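Local coordinates for hydrolase, haloacid dehalogenase-like family (Streptococcus pneumoniae, PDB 2FI1), which probably acts as a metal-dependent hydrolase of the haloacid dehalogenase-like family, with a parallel-sheet core and a separate helical cap, at residues T16-Y21 with P81-G86; E22-A27 with E72-E77; G98-L103 with E148-S153; D8-L13 with G155-D160. One frame throughout, in Å; residues are numbered along the deposited sequence.

Contact 1 (T16-Y21 with P81-G86)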
loop_
_atom_site.group_PDB
_atom_site.type_symbol
_atom_site.label_atom_id
_atom_site.label_comp_id
_atom_site.label_asym_id
_atom_site.label_seq_id
_atom_site.Cartn_x
_atom_site.Cartn_y
_atom_site.Cartn_z
ATOM N N THR A 16 -2.726 0.761 1.836
ATOM C CA THR A 16 -2.824 0.473 3.266
ATOM C C THR A 16 -1.917 1.435 4.037
ATOM O O THR A 16 -2.400 2.261 4.804
ATOM C CB THR A 16 -2.484 -1.000 3.541
ATOM O OG1 THR A 16 -3.448 -1.832 2.871
ATOM C CG2 THR A 16 -2.512 -1.300 5.008
ATOM N N LEU A 17 -0.608 1.348 3.826
ATOM C CA LEU A 17 0.321 2.317 4.427
ATOM C C LEU A 17 0.582 3.504 3.506
ATOM O O LEU A 17 0.648 4.643 3.956
ATOM C CB LEU A 17 1.639 1.636 4.770
ATOM C CG LEU A 17 1.548 0.534 5.820
ATOM C CD1 LEU A 17 2.909 -0.055 6.004
ATOM C CD2 LEU A 17 1.004 1.058 7.141
ATOM N N LEU A 18 0.744 3.211 2.219
ATOM C CA LEU A 18 1.076 4.218 1.208
ATOM C C LEU A 18 -0.170 4.590 0.420
ATOM O O LEU A 18 -0.830 3.714 -0.140
ATOM C CB LEU A 18 2.128 3.661 0.258
ATOM C CG LEU A 18 2.608 4.596 -0.854
ATOM C CD1 LEU A 18 3.501 5.679 -0.282
ATOM C CD2 LEU A 18 3.315 3.786 -1.918
ATOM N N ASP A 19 -0.488 5.887 0.391
ATOM C CA ASP A 19 -1.603 6.391 -0.407
ATOM C C ASP A 19 -1.095 6.641 -1.833
ATOM O O ASP A 19 -0.938 7.783 -2.275
ATOM C CB ASP A 19 -2.166 7.658 0.238
ATOM C CG ASP A 19 -3.519 8.068 -0.323
ATOM O OD1 ASP A 19 -3.968 7.466 -1.320
ATOM O OD2 ASP A 19 -4.119 9.003 0.254
ATOM N N ASN A 20 -0.828 5.556 -2.554
ATOM C CA ASN A 20 -0.330 5.683 -3.918
ATOM C C ASN A 20 -1.357 6.333 -4.835
ATOM O O ASN A 20 -0.980 6.995 -5.806
ATOM C CB ASN A 20 0.102 4.333 -4.489
ATOM C CG ASN A 20 -1.002 3.316 -4.466
ATOM O OD1 ASN A 20 -1.278 2.715 -3.424
ATOM N ND2 ASN A 20 -1.648 3.098 -5.615
ATOM N N TYR A 21 -2.645 6.163 -4.560
ATOM C CA TYR A 21 -3.634 6.786 -5.439
ATOM C C TYR A 21 -3.632 8.296 -5.297
ATOM O O TYR A 21 -4.030 8.993 -6.228
ATOM C CB TYR A 21 -5.024 6.159 -5.265
ATOM C CG TYR A 21 -5.048 4.735 -5.775
ATOM C CD1 TYR A 21 -4.834 4.456 -7.123
ATOM C CD2 TYR A 21 -5.258 3.669 -4.916
ATOM C CE1 TYR A 21 -4.827 3.145 -7.592
ATOM C CE2 TYR A 21 -5.258 2.358 -5.379
ATOM C CZ TYR A 21 -5.036 2.111 -6.712
ATOM O OH TYR A 21 -5.044 0.815 -7.180
ATOM N N PRO A 81 6.594 10.498 -1.733
ATOM C CA PRO A 81 5.387 9.686 -1.577
ATOM C C PRO A 81 4.565 10.125 -0.368
ATOM O O PRO A 81 5.097 10.747 0.555
ATOM C CB PRO A 81 5.926 8.260 -1.395
ATOM C CG PRO A 81 7.381 8.305 -1.750
ATOM C CD PRO A 81 7.824 9.710 -1.532
ATOM N N ILE A 82 3.279 9.807 -0.385
ATOM C CA ILE A 82 2.344 10.234 0.640
ATOM C C ILE A 82 1.783 9.010 1.355
ATOM O O ILE A 82 1.174 8.151 0.727
ATOM C CB ILE A 82 1.201 11.060 -0.000
ATOM C CG1 ILE A 82 1.785 12.308 -0.671
ATOM C CG2 ILE A 82 0.152 11.468 1.026
ATOM C CD1 ILE A 82 0.807 13.080 -1.513
ATOM N N LEU A 83 2.010 8.919 2.664
ATOM C CA LEU A 83 1.408 7.861 3.481
ATOM C C LEU A 83 -0.047 8.194 3.764
ATOM O O LEU A 83 -0.445 9.360 3.685
ATOM C CB LEU A 83 2.149 7.726 4.817
ATOM C CG LEU A 83 3.625 7.353 4.744
ATOM C CD1 LEU A 83 4.209 7.392 6.152
ATOM C CD2 LEU A 83 3.804 5.985 4.098
ATOM N N PHE A 84 -0.846 7.194 4.129
ATOM C CA PHE A 84 -2.156 7.504 4.691
ATOM C C PHE A 84 -1.978 8.282 5.986
ATOM O O PHE A 84 -0.988 8.094 6.702
ATOM C CB PHE A 84 -2.984 6.240 4.893
ATOM C CG PHE A 84 -3.626 5.755 3.631
ATOM C CD1 PHE A 84 -4.762 6.382 3.145
ATOM C CD2 PHE A 84 -3.070 4.732 2.888
ATOM C CE1 PHE A 84 -5.339 5.960 1.965
ATOM C CE2 PHE A 84 -3.643 4.319 1.715
ATOM C CZ PHE A 84 -4.779 4.922 1.261
ATOM N N GLU A 85 -2.920 9.172 6.280
ATOM C CA GLU A 85 -2.830 10.009 7.461
ATOM C C GLU A 85 -2.759 9.137 8.704
ATOM O O GLU A 85 -3.567 8.244 8.858
ATOM C CB GLU A 85 -4.062 10.918 7.566
ATOM C CG GLU A 85 -3.973 11.954 8.669
ATOM C CD GLU A 85 -2.844 12.936 8.449
ATOM O OE1 GLU A 85 -2.641 13.358 7.289
ATOM O OE2 GLU A 85 -2.155 13.287 9.430
ATOM N N GLY A 86 -1.777 9.393 9.562
ATOM C CA GLY A 86 -1.687 8.700 10.843
ATOM C C GLY A 86 -0.882 7.413 10.840
ATOM O O GLY A 86 -0.761 6.769 11.868
HETATM O O HOH W 1 2.102 8.109 -2.395
HETATM O O HOH W 2 -3.078 10.362 2.456
#

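Contact 2 (E22-A27 with E72-E77)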
loop_
_atom_site.group_PDB
_atom_site.type_symbol
_atom_site.label_atom_id
_atom_site.label_comp_id
_atom_site.label_asym_id
_atom_site.label_seq_id
_atom_site.Cartn_x
_atom_site.Cartn_y
_atom_site.Cartn_z
ATOM N N GLU A 22 -3.157 8.826 -4.173
ATOM C CA GLU A 22 -3.079 10.286 -4.030
ATOM C C GLU A 22 -2.007 10.892 -4.930
ATOM O O GLU A 22 -2.250 11.888 -5.616
ATOM C CB GLU A 22 -2.838 10.694 -2.570
ATOM C CG GLU A 22 -2.818 12.200 -2.325
ATOM C CD GLU A 22 -4.109 12.883 -2.715
ATOM O OE1 GLU A 22 -5.157 12.209 -2.724
ATOM O OE2 GLU A 22 -4.058 14.093 -3.030
ATOM N N THR A 23 -0.816 10.307 -4.929
ATOM C CA THR A 23 0.243 10.802 -5.790
ATOM C C THR A 23 -0.115 10.602 -7.271
ATOM O O THR A 23 0.152 11.466 -8.111
ATOM C CB THR A 23 1.612 10.168 -5.448
ATOM O OG1 THR A 23 1.450 8.793 -5.110
ATOM C CG2 THR A 23 2.277 10.895 -4.284
ATOM N N SER A 24 -0.742 9.475 -7.598
ATOM C CA SER A 24 -1.162 9.228 -8.967
ATOM C C SER A 24 -2.256 10.201 -9.398
ATOM O O SER A 24 -2.215 10.723 -10.510
ATOM C CB SER A 24 -1.627 7.784 -9.113
ATOM O OG SER A 24 -0.536 6.885 -8.949
ATOM N N THR A 25 -3.203 10.483 -8.510
ATOM C CA THR A 25 -4.266 11.448 -8.810
ATOM C C THR A 25 -3.685 12.835 -9.060
ATOM O O THR A 25 -4.062 13.512 -10.020
ATOM C CB THR A 25 -5.313 11.496 -7.685
ATOM O OG1 THR A 25 -5.992 10.235 -7.623
ATOM C CG2 THR A 25 -6.336 12.606 -7.908
ATOM N N ALA A 26 -2.760 13.260 -8.216
ATOM C CA ALA A 26 -2.133 14.557 -8.404
ATOM C C ALA A 26 -1.490 14.634 -9.780
ATOM O O ALA A 26 -1.688 15.610 -10.512
ATOM C CB ALA A 26 -1.109 14.816 -7.302
ATOM N N ALA A 27 -0.750 13.595 -10.152
ATOM C CA ALA A 27 -0.104 13.542 -11.472
ATOM C C ALA A 27 -1.124 13.494 -12.619
ATOM O O ALA A 27 -0.930 14.123 -13.655
ATOM C CB ALA A 27 0.817 12.362 -11.558
ATOM N N GLU A 72 5.489 10.152 -16.341
ATOM C CA GLU A 72 6.585 11.034 -15.957
ATOM C C GLU A 72 6.188 11.912 -14.769
ATOM O O GLU A 72 6.940 12.047 -13.806
ATOM C CB GLU A 72 7.051 11.871 -17.152
ATOM C CG GLU A 72 7.823 11.050 -18.181
ATOM C CD GLU A 72 8.569 11.897 -19.203
ATOM O OE1 GLU A 72 8.992 13.026 -18.862
ATOM O OE2 GLU A 72 8.742 11.422 -20.351
ATOM N N ASN A 73 4.988 12.482 -14.819
ATOM C CA ASN A 73 4.495 13.292 -13.709
ATOM C C ASN A 73 4.292 12.470 -12.434
ATOM O O ASN A 73 4.534 12.960 -11.334
ATOM C CB ASN A 73 3.202 14.017 -14.092
ATOM C CG ASN A 73 3.453 15.237 -14.962
ATOM O OD1 ASN A 73 4.500 15.883 -14.855
ATOM N ND2 ASN A 73 2.488 15.572 -15.807
ATOM N N GLU A 74 3.868 11.218 -12.589
ATOM C CA GLU A 74 3.688 10.330 -11.444
ATOM C C GLU A 74 5.029 10.024 -10.773
ATOM O O GLU A 74 5.128 10.033 -9.551
ATOM C CB GLU A 74 2.991 9.045 -11.887
ATOM C CG GLU A 74 2.669 8.079 -10.759
ATOM C CD GLU A 74 2.191 6.746 -11.285
ATOM O OE1 GLU A 74 2.858 6.171 -12.165
ATOM O OE2 GLU A 74 1.151 6.250 -10.820
ATOM N N ALA A 75 6.055 9.746 -11.572
ATOM C CA ALA A 75 7.388 9.509 -11.020
ATOM C C ALA A 75 7.868 10.716 -10.223
ATOM O O ALA A 75 8.452 10.567 -9.147
ATOM C CB ALA A 75 8.369 9.182 -12.124
ATOM N N ARG A 76 7.608 11.914 -10.740
ATOM C CA ARG A 76 7.945 13.139 -10.015
ATOM C C ARG A 76 7.213 13.255 -8.680
ATOM O O ARG A 76 7.810 13.597 -7.664
ATOM C CB ARG A 76 7.650 14.367 -10.860
ATOM C CG ARG A 76 8.148 15.661 -10.240
ATOM C CD ARG A 76 8.212 16.789 -11.251
ATOM N NE ARG A 76 9.038 16.438 -12.408
ATOM C CZ ARG A 76 8.582 16.047 -13.599
ATOM N NH1 ARG A 76 7.279 15.947 -13.844
ATOM N NH2 ARG A 76 9.447 15.751 -14.565
ATOM N N GLU A 77 5.915 12.971 -8.675
ATOM C CA GLU A 77 5.161 12.965 -7.423
ATOM C C GLU A 77 5.745 11.982 -6.416
ATOM O O GLU A 77 5.795 12.276 -5.213
ATOM C CB GLU A 77 3.696 12.608 -7.683
ATOM C CG GLU A 77 2.866 13.772 -8.151
ATOM C CD GLU A 77 2.632 14.789 -7.041
ATOM O OE1 GLU A 77 2.361 14.391 -5.883
ATOM O OE2 GLU A 77 2.721 15.980 -7.331
#

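Contact 3 (G98-L103 with E148-S153)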
loop_
_atom_site.group_PDB
_atom_site.type_symbol
_atom_site.label_atom_id
_atom_site.label_comp_id
_atom_site.label_asym_id
_atom_site.label_seq_id
_atom_site.Cartn_x
_atom_site.Cartn_y
_atom_site.Cartn_z
ATOM N N GLY A 98 5.882 -3.489 22.045
ATOM C CA GLY A 98 6.691 -4.653 21.721
ATOM C C GLY A 98 6.263 -5.358 20.444
ATOM O O GLY A 98 6.764 -6.442 20.133
ATOM N N GLY A 99 5.353 -4.753 19.688
ATOM C CA GLY A 99 4.913 -5.349 18.435
ATOM C C GLY A 99 5.999 -5.318 17.384
ATOM O O GLY A 99 6.930 -4.517 17.462
ATOM N N ARG A 100 5.884 -6.225 16.421
ATOM C CA ARG A 100 6.774 -6.266 15.266
ATOM C C ARG A 100 5.960 -6.037 14.008
ATOM O O ARG A 100 4.799 -6.450 13.923
ATOM C CB ARG A 100 7.497 -7.610 15.124
ATOM C CG ARG A 100 8.398 -7.959 16.297
ATOM C CD ARG A 100 9.137 -9.249 16.069
ATOM N NE ARG A 100 8.234 -10.390 15.992
ATOM C CZ ARG A 100 8.632 -11.653 15.853
ATOM N NH1 ARG A 100 9.919 -11.951 15.779
ATOM N NH2 ARG A 100 7.734 -12.620 15.790
ATOM N N HIS A 101 6.603 -5.398 13.031
ATOM C CA HIS A 101 6.018 -5.083 11.749
ATOM C C HIS A 101 6.782 -5.796 10.657
ATOM O O HIS A 101 8.005 -5.825 10.661
ATOM C CB HIS A 101 6.097 -3.587 11.463
ATOM C CG HIS A 101 5.443 -2.728 12.491
ATOM N ND1 HIS A 101 4.074 -2.637 12.628
ATOM C CD2 HIS A 101 5.976 -1.907 13.427
ATOM C CE1 HIS A 101 3.792 -1.800 13.612
ATOM N NE2 HIS A 101 4.925 -1.343 14.109
ATOM N N PHE A 102 6.035 -6.336 9.704
ATOM C CA PHE A 102 6.577 -6.957 8.504
ATOM C C PHE A 102 5.855 -6.363 7.318
ATOM O O PHE A 102 4.748 -5.842 7.452
ATOM C CB PHE A 102 6.387 -8.475 8.535
ATOM C CG PHE A 102 6.985 -9.111 9.745
ATOM C CD1 PHE A 102 8.294 -9.546 9.741
ATOM C CD2 PHE A 102 6.249 -9.233 10.911
ATOM C CE1 PHE A 102 8.843 -10.117 10.877
ATOM C CE2 PHE A 102 6.804 -9.793 12.037
ATOM C CZ PHE A 102 8.088 -10.230 12.021
ATOM N N LEU A 103 6.468 -6.440 6.144
ATOM C CA LEU A 103 5.830 -5.940 4.927
ATOM C C LEU A 103 5.970 -6.979 3.838
ATOM O O LEU A 103 7.059 -7.527 3.663
ATOM C CB LEU A 103 6.466 -4.625 4.477
ATOM C CG LEU A 103 5.839 -3.819 3.337
ATOM C CD1 LEU A 103 4.534 -3.239 3.729
ATOM C CD2 LEU A 103 6.786 -2.697 2.957
ATOM N N GLU A 148 6.877 -18.939 9.863
ATOM C CA GLU A 148 7.887 -19.921 10.265
ATOM C C GLU A 148 9.168 -19.247 10.749
ATOM O O GLU A 148 9.693 -19.550 11.825
ATOM C CB GLU A 148 8.188 -20.874 9.095
ATOM C CG GLU A 148 9.239 -21.953 9.392
ATOM C CD GLU A 148 9.520 -22.867 8.203
ATOM O OE1 GLU A 148 8.571 -23.220 7.466
ATOM O OE2 GLU A 148 10.700 -23.246 8.017
ATOM N N LYS A 149 9.676 -18.303 9.968
ATOM C CA LYS A 149 10.961 -17.688 10.276
ATOM C C LYS A 149 10.908 -16.900 11.577
ATOM O O LYS A 149 11.865 -16.930 12.366
ATOM C CB LYS A 149 11.402 -16.773 9.128
ATOM C CG LYS A 149 12.724 -16.061 9.369
ATOM C CD LYS A 149 13.230 -15.362 8.113
ATOM C CE LYS A 149 14.535 -14.644 8.384
ATOM N NZ LYS A 149 15.006 -13.905 7.169
ATOM N N TYR A 150 9.796 -16.190 11.784
ATOM C CA TYR A 150 9.637 -15.306 12.937
ATOM C C TYR A 150 8.733 -15.912 14.006
ATOM O O TYR A 150 8.415 -15.267 15.005
ATOM C CB TYR A 150 9.168 -13.911 12.478
ATOM C CG TYR A 150 10.257 -13.229 11.683
ATOM C CD1 TYR A 150 11.349 -12.672 12.318
ATOM C CD2 TYR A 150 10.222 -13.193 10.286
ATOM C CE1 TYR A 150 12.375 -12.083 11.598
ATOM C CE2 TYR A 150 11.240 -12.600 9.561
ATOM C CZ TYR A 150 12.316 -12.051 10.220
ATOM O OH TYR A 150 13.363 -11.461 9.547
ATOM N N GLN A 151 8.359 -17.172 13.813
ATOM C CA GLN A 151 7.625 -17.933 14.825
ATOM C C GLN A 151 6.441 -17.122 15.347
ATOM O O GLN A 151 6.280 -16.854 16.539
ATOM C CB GLN A 151 8.593 -18.397 15.913
ATOM C CG GLN A 151 9.518 -19.472 15.370
ATOM C CD GLN A 151 10.612 -19.855 16.325
ATOM O OE1 GLN A 151 11.544 -19.087 16.557
ATOM N NE2 GLN A 151 10.520 -21.068 16.870
ATOM N N ILE A 152 5.593 -16.740 14.397
ATOM C CA ILE A 152 4.460 -15.872 14.649
ATOM C C ILE A 152 3.281 -16.678 15.196
ATOM O O ILE A 152 2.709 -17.511 14.485
ATOM C CB ILE A 152 4.035 -15.131 13.338
ATOM C CG1 ILE A 152 5.191 -14.271 12.815
ATOM C CG2 ILE A 152 2.794 -14.290 13.578
ATOM C CD1 ILE A 152 4.892 -13.544 11.508
ATOM N N SER A 153 2.908 -16.406 16.447
ATOM C CA SER A 153 1.745 -17.037 17.090
ATOM C C SER A 153 0.538 -16.115 17.241
ATOM O O SER A 153 -0.582 -16.581 17.466
ATOM C CB SER A 153 2.135 -17.521 18.485
ATOM O OG SER A 153 2.612 -16.432 19.256
HETATM O O HOH W 3 11.004 -14.564 16.567
#

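Contact 4 (D8-L13 with G155-D160). With CA (calcium ion), chain B.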
loop_
_atom_site.group_PDB
_atom_site.type_symbol
_atom_site.label_atom_id
_atom_site.label_comp_id
_atom_site.label_asym_id
_atom_site.label_seq_id
_atom_site.Cartn_x
_atom_site.Cartn_y
_atom_site.Cartn_z
ATOM N N ASP A 8 2.328 -9.385 16.158
ATOM C CA ASP A 8 2.951 -9.233 14.850
ATOM C C ASP A 8 1.947 -8.735 13.820
ATOM O O ASP A 8 0.796 -9.166 13.798
ATOM C CB ASP A 8 3.545 -10.569 14.418
ATOM C CG ASP A 8 4.697 -10.990 15.292
ATOM O OD1 ASP A 8 5.493 -10.098 15.654
ATOM O OD2 ASP A 8 4.813 -12.191 15.621
ATOM N N TYR A 9 2.408 -7.822 12.976
ATOM C CA TYR A 9 1.574 -7.115 12.029
ATOM C C TYR A 9 2.230 -7.252 10.663
ATOM O O TYR A 9 3.361 -6.808 10.481
ATOM C CB TYR A 9 1.444 -5.638 12.453
ATOM C CG TYR A 9 0.713 -5.497 13.770
ATOM C CD1 TYR A 9 -0.644 -5.229 13.804
ATOM C CD2 TYR A 9 1.365 -5.706 14.982
ATOM C CE1 TYR A 9 -1.331 -5.127 14.989
ATOM C CE2 TYR A 9 0.677 -5.619 16.183
ATOM C CZ TYR A 9 -0.669 -5.326 16.174
ATOM O OH TYR A 9 -1.370 -5.250 17.378
ATOM N N ILE A 10 1.545 -7.913 9.737
ATOM C CA ILE A 10 2.061 -8.102 8.396
ATOM C C ILE A 10 1.287 -7.165 7.478
ATOM O O ILE A 10 0.097 -7.369 7.224
ATOM C CB ILE A 10 1.934 -9.556 7.919
ATOM C CG1 ILE A 10 2.675 -10.507 8.865
ATOM C CG2 ILE A 10 2.513 -9.673 6.506
ATOM C CD1 ILE A 10 2.537 -11.971 8.484
ATOM N N TRP A 11 1.984 -6.157 6.978
ATOM C CA TRP A 11 1.388 -5.055 6.252
ATOM C C TRP A 11 1.515 -5.186 4.748
ATOM O O TRP A 11 2.418 -5.846 4.227
ATOM C CB TRP A 11 2.071 -3.746 6.645
ATOM C CG TRP A 11 1.931 -3.363 8.090
ATOM C CD1 TRP A 11 2.819 -3.609 9.093
ATOM C CD2 TRP A 11 0.858 -2.620 8.671
ATOM N NE1 TRP A 11 2.361 -3.078 10.265
ATOM C CE2 TRP A 11 1.154 -2.476 10.040
ATOM C CE3 TRP A 11 -0.330 -2.074 8.173
ATOM C CZ2 TRP A 11 0.318 -1.786 10.920
ATOM C CZ3 TRP A 11 -1.170 -1.399 9.057
ATOM C CH2 TRP A 11 -0.836 -1.266 10.414
ATOM N N ASP A 12 0.587 -4.511 4.106
ATOM C CA ASP A 12 0.541 -4.224 2.686
ATOM C C ASP A 12 0.967 -2.757 2.527
ATOM O O ASP A 12 0.697 -1.941 3.401
ATOM C CB ASP A 12 -0.906 -4.489 2.245
ATOM C CG ASP A 12 -1.261 -3.948 0.884
ATOM O OD1 ASP A 12 -0.580 -4.259 -0.102
ATOM O OD2 ASP A 12 -2.334 -3.296 0.815
ATOM N N LEU A 13 1.637 -2.418 1.428
ATOM C CA LEU A 13 2.118 -1.062 1.212
ATOM C C LEU A 13 1.044 -0.226 0.508
ATOM O O LEU A 13 0.332 0.523 1.145
ATOM C CB LEU A 13 3.437 -1.078 0.430
ATOM C CG LEU A 13 4.110 0.284 0.210
ATOM C CD1 LEU A 13 4.459 0.961 1.538
ATOM C CD2 LEU A 13 5.352 0.110 -0.651
ATOM N N GLY A 155 -0.604 -13.034 15.073
ATOM C CA GLY A 155 -0.348 -12.184 13.913
ATOM C C GLY A 155 -1.614 -11.661 13.273
ATOM O O GLY A 155 -2.637 -12.348 13.218
ATOM N N LEU A 156 -1.528 -10.427 12.786
ATOM C CA LEU A 156 -2.605 -9.796 12.034
ATOM C C LEU A 156 -2.077 -9.381 10.659
ATOM O O LEU A 156 -1.036 -8.734 10.553
ATOM C CB LEU A 156 -3.128 -8.569 12.782
ATOM C CG LEU A 156 -4.296 -7.820 12.125
ATOM C CD1 LEU A 156 -5.551 -8.672 12.060
ATOM C CD2 LEU A 156 -4.578 -6.512 12.845
ATOM N N VAL A 157 -2.802 -9.767 9.617
ATOM C CA VAL A 157 -2.478 -9.408 8.243
ATOM C C VAL A 157 -3.400 -8.267 7.834
ATOM O O VAL A 157 -4.622 -8.413 7.889
ATOM C CB VAL A 157 -2.684 -10.616 7.307
ATOM C CG1 VAL A 157 -2.495 -10.230 5.853
ATOM C CG2 VAL A 157 -1.730 -11.728 7.685
ATOM N N ILE A 158 -2.826 -7.135 7.434
ATOM C CA ILE A 158 -3.590 -5.944 7.101
ATOM C C ILE A 158 -3.372 -5.597 5.630
ATOM O O ILE A 158 -2.240 -5.398 5.200
ATOM C CB ILE A 158 -3.165 -4.732 7.959
ATOM C CG1 ILE A 158 -3.212 -5.075 9.455
ATOM C CG2 ILE A 158 -4.062 -3.550 7.652
ATOM C CD1 ILE A 158 -1.870 -5.451 10.026
ATOM N N GLY A 159 -4.447 -5.530 4.857
ATOM C CA GLY A 159 -4.338 -5.134 3.461
ATOM C C GLY A 159 -5.665 -4.632 2.952
ATOM O O GLY A 159 -6.703 -4.856 3.565
ATOM N N ASP A 160 -5.635 -3.957 1.809
ATOM C CA ASP A 160 -6.842 -3.325 1.292
ATOM C C ASP A 160 -7.607 -4.175 0.285
ATOM O O ASP A 160 -8.708 -3.792 -0.103
ATOM C CB ASP A 160 -6.534 -1.944 0.685
ATOM C CG ASP A 160 -5.673 -2.015 -0.565
ATOM O OD1 ASP A 160 -4.767 -2.865 -0.633
ATOM O OD2 ASP A 160 -5.898 -1.195 -1.489
HETATM CA CA CA B . -2.588 -3.039 -1.538
HETATM O O HOH W 4 -0.743 -7.601 4.366
HETATM O O HOH W 5 -3.838 -1.902 -3.238
HETATM O O HOH W 6 -3.171 -5.314 -1.931
HETATM O O HOH W 7 -0.795 -3.231 -3.010
#

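Contact 1 (T16-Y21 with P81-G86)
The carbonyl O of Thr16 approaches the Phe84 ring on a slant, 3.2 Å from CD2; it is buried without a hydrogen-bond donor, and the ring's weakly positive C-H groups are a modest substitute. One residue on, Leu17 O accepts the amide N of Phe84 at 3.0 Å, with the donor standing 36° above the carbonyl plane, while Leu83 CA also leans on this oxygen. Leu18 and Leu83 form a single backbone bridge. With CG of Leu18 anti to its own backbone N (chi1 -179°), the branch swings back across the contact, bringing CD1 to 3.7 Å from Pro81 CB; two apolar groups suit this sheltered spot. Asp19 N supplies the second bond flanking the Leu18-Leu83 bridge, 2.8 Å to Ile82 O in the carbonyl plane. Asp19 CB sits over the centre of the Phe84 ring, 3.8 Å from the centroid, and the carboxylate lies flat over the CE1-CZ side, the planes only 8° apart. In the carboxylate, OD1 bonds to Tyr45 and weakly caps Glu22 N, as befits an aspartate ahead of a helix, and a water joins OD2 to Leu83 O. The two linkers run in opposite directions between sheet core and inserted helical cap, as in haloacid dehalogenase-like enzymes with a cap after the first strand, where they probably act as a hinge.

Contact 2 (E22-A27 with E72-E77)
Ala27 sets its methyl against the backbone of Asn73 and Glu74 where helices 20-34 and 66-77, the first and last of the helical cap, pack together. The short segments run roughly antiparallel, at 133° between their directions, and their axes come within 8.3 Å, a spacing that small side chains make possible. The van der Waals contacts are made mostly by methyls and methylenes. Ala27 CB reaches Glu74 N at 3.4 Å, and Asn73 CB lies 3.9 Å from the same methyl; the short side chain of alanine fits directly against the backbone of the facing helix. One turn earlier, Thr23 and Glu77 cross obliquely, the CB atoms 3.9 Å apart. The Glu77 chain bends at chi2 (-71°), which folds its carboxyl carbon CD to 3.8 Å from Ala26 CB, while its CG rests against the carbonyl O of Thr23.

The polar groups bond both across the interface and to neighbouring residues of helix 20-34. Thr23 OG1 is tied to Asn20 O at the start of its own helix, and Asn73 ND2 reaches Thr31 OG1 further along helix 20-34, adding a second link between the two helices. Ser24, small enough to let a longer partner come to it, makes the direct one. Its OG is also within hydrogen-bonding reach of Asn20 O, but the extended Glu74 chain brings its carboxylate over, and Ser24 OG donates to the anti lone pair of Glu74 OE2 at 2.6 Å.

Contact 3 (G98-L103 with E148-S153)
Tyr150 O is gripped twice: by Arg100 NH2, at 2.8 Å and nearly straight (164° at the hydrogen), and by a water that donates to it and accepts from Arg100 NH1. The carbonyl lies close to the guanidinium plane, at its edge, although the donor is tilted 23° from the carbonyl's own plane. Arginine suits this place because its several N-H groups can serve different partners: NE forms a salt bridge with Asp8 while the terminal nitrogens hold the end of helix 141-149. That helix closes in a Schellman motif, with Gln151 at positive phi, which serves carbonyls of its last turn, while Tyr150 O is held by the arginine and the water. The helix belongs to the crossover from strand 124-128 to strand 155-159 of the Rossmann-like sheet, and the contact anchors its end to strand 100-104, one of the strands it passes over. Next to the arginine, Phe102 and Tyr150 meet obliquely, their ring planes 49° apart and centroids separated by 4.8 Å. Phe102 CE1 stands 3.4 Å above one face of the Tyr150 ring, toward the rim, and Lys149 CG covers the opposite face. Phe102 CZ is over a face of the guanidinium too. Tyrosine combines this aromatic surface with a hydroxyl that bonds to Glu126. Ile152 CD1 lies 4.2 Å from Phe102 CE2, on the same side of that ring as Tyr150.

Contact 4 (D8-L13 with G155-D160)
Ile158 meets two aromatic side chains of the neighbouring strand, each differently. Its CD1 sits over the face of the Trp11 six-membered ring, 4.0 Å from the centroid and 5° off the normal, yet touches the Tyr9 ring at its edge. A chi2 of 98°, away from the staggered values, turns CD1 into this position. Trp11 and Ile158 point the same way and run alongside each other, with Trp11 CZ3 3.9 Å from Ile158 CG2, whereas Tyr9 crosses Leu156 obliquely through CE1 and CD2. Flat rings and branched chains thus interlock on this side of the sheet; on the other, Ile10 CB and Val157 CG2 make a looser apolar touch. The two strands are parallel inner neighbours, 8-11 in the middle, in the five-stranded Rossmann-like sheet of the haloacid dehalogenase fold, laced by alternating bonds such as Ile10 N to Leu156 O at 2.8 Å. As in this family, both strands end at the metal site. Asp12 and Asp160 cross at about a right angle, though their carboxylate planes differ by only 19°. Asp12 holds the calcium ion with both oxygens, OD2 at 2.4 Å and OD1 more loosely at 2.8 Å; Asp160 uses OD1 alone. Gly14 O and three waters complete the shell, and the ion probably offsets the repulsion between the two carboxylates, whose oxygens Asp12 OD2 and Asp160 OD1 come within 2.9 Å. Thr16 OG1 hydrogen-bonds to Asp12 OD2. Gly159, having no side chain, lets Asp12 CB pack 3.7 Å from its CA.

From the N terminus the chain enters strand 8-11, passes the metal site and leaves the core through residues 16-21. Contact 2 then ties the first cap helix to the last, and contact 1 closes just after it as the chain returns through 81-86, so the cap's loop lies within contact 1's. Contact 3 opens afterwards, joining strand 100-104 to the end of helix 141-149. Contact 4 encloses all three, bringing strand 155-159 beside strand 8-11; none cross. Contacts 3 and 4 share the sheet through the neighbouring strands 100-104 and 8-11, whereas contact 2 lies about 25 Å, centre to centre, from contact 4, with contact 1 touching both.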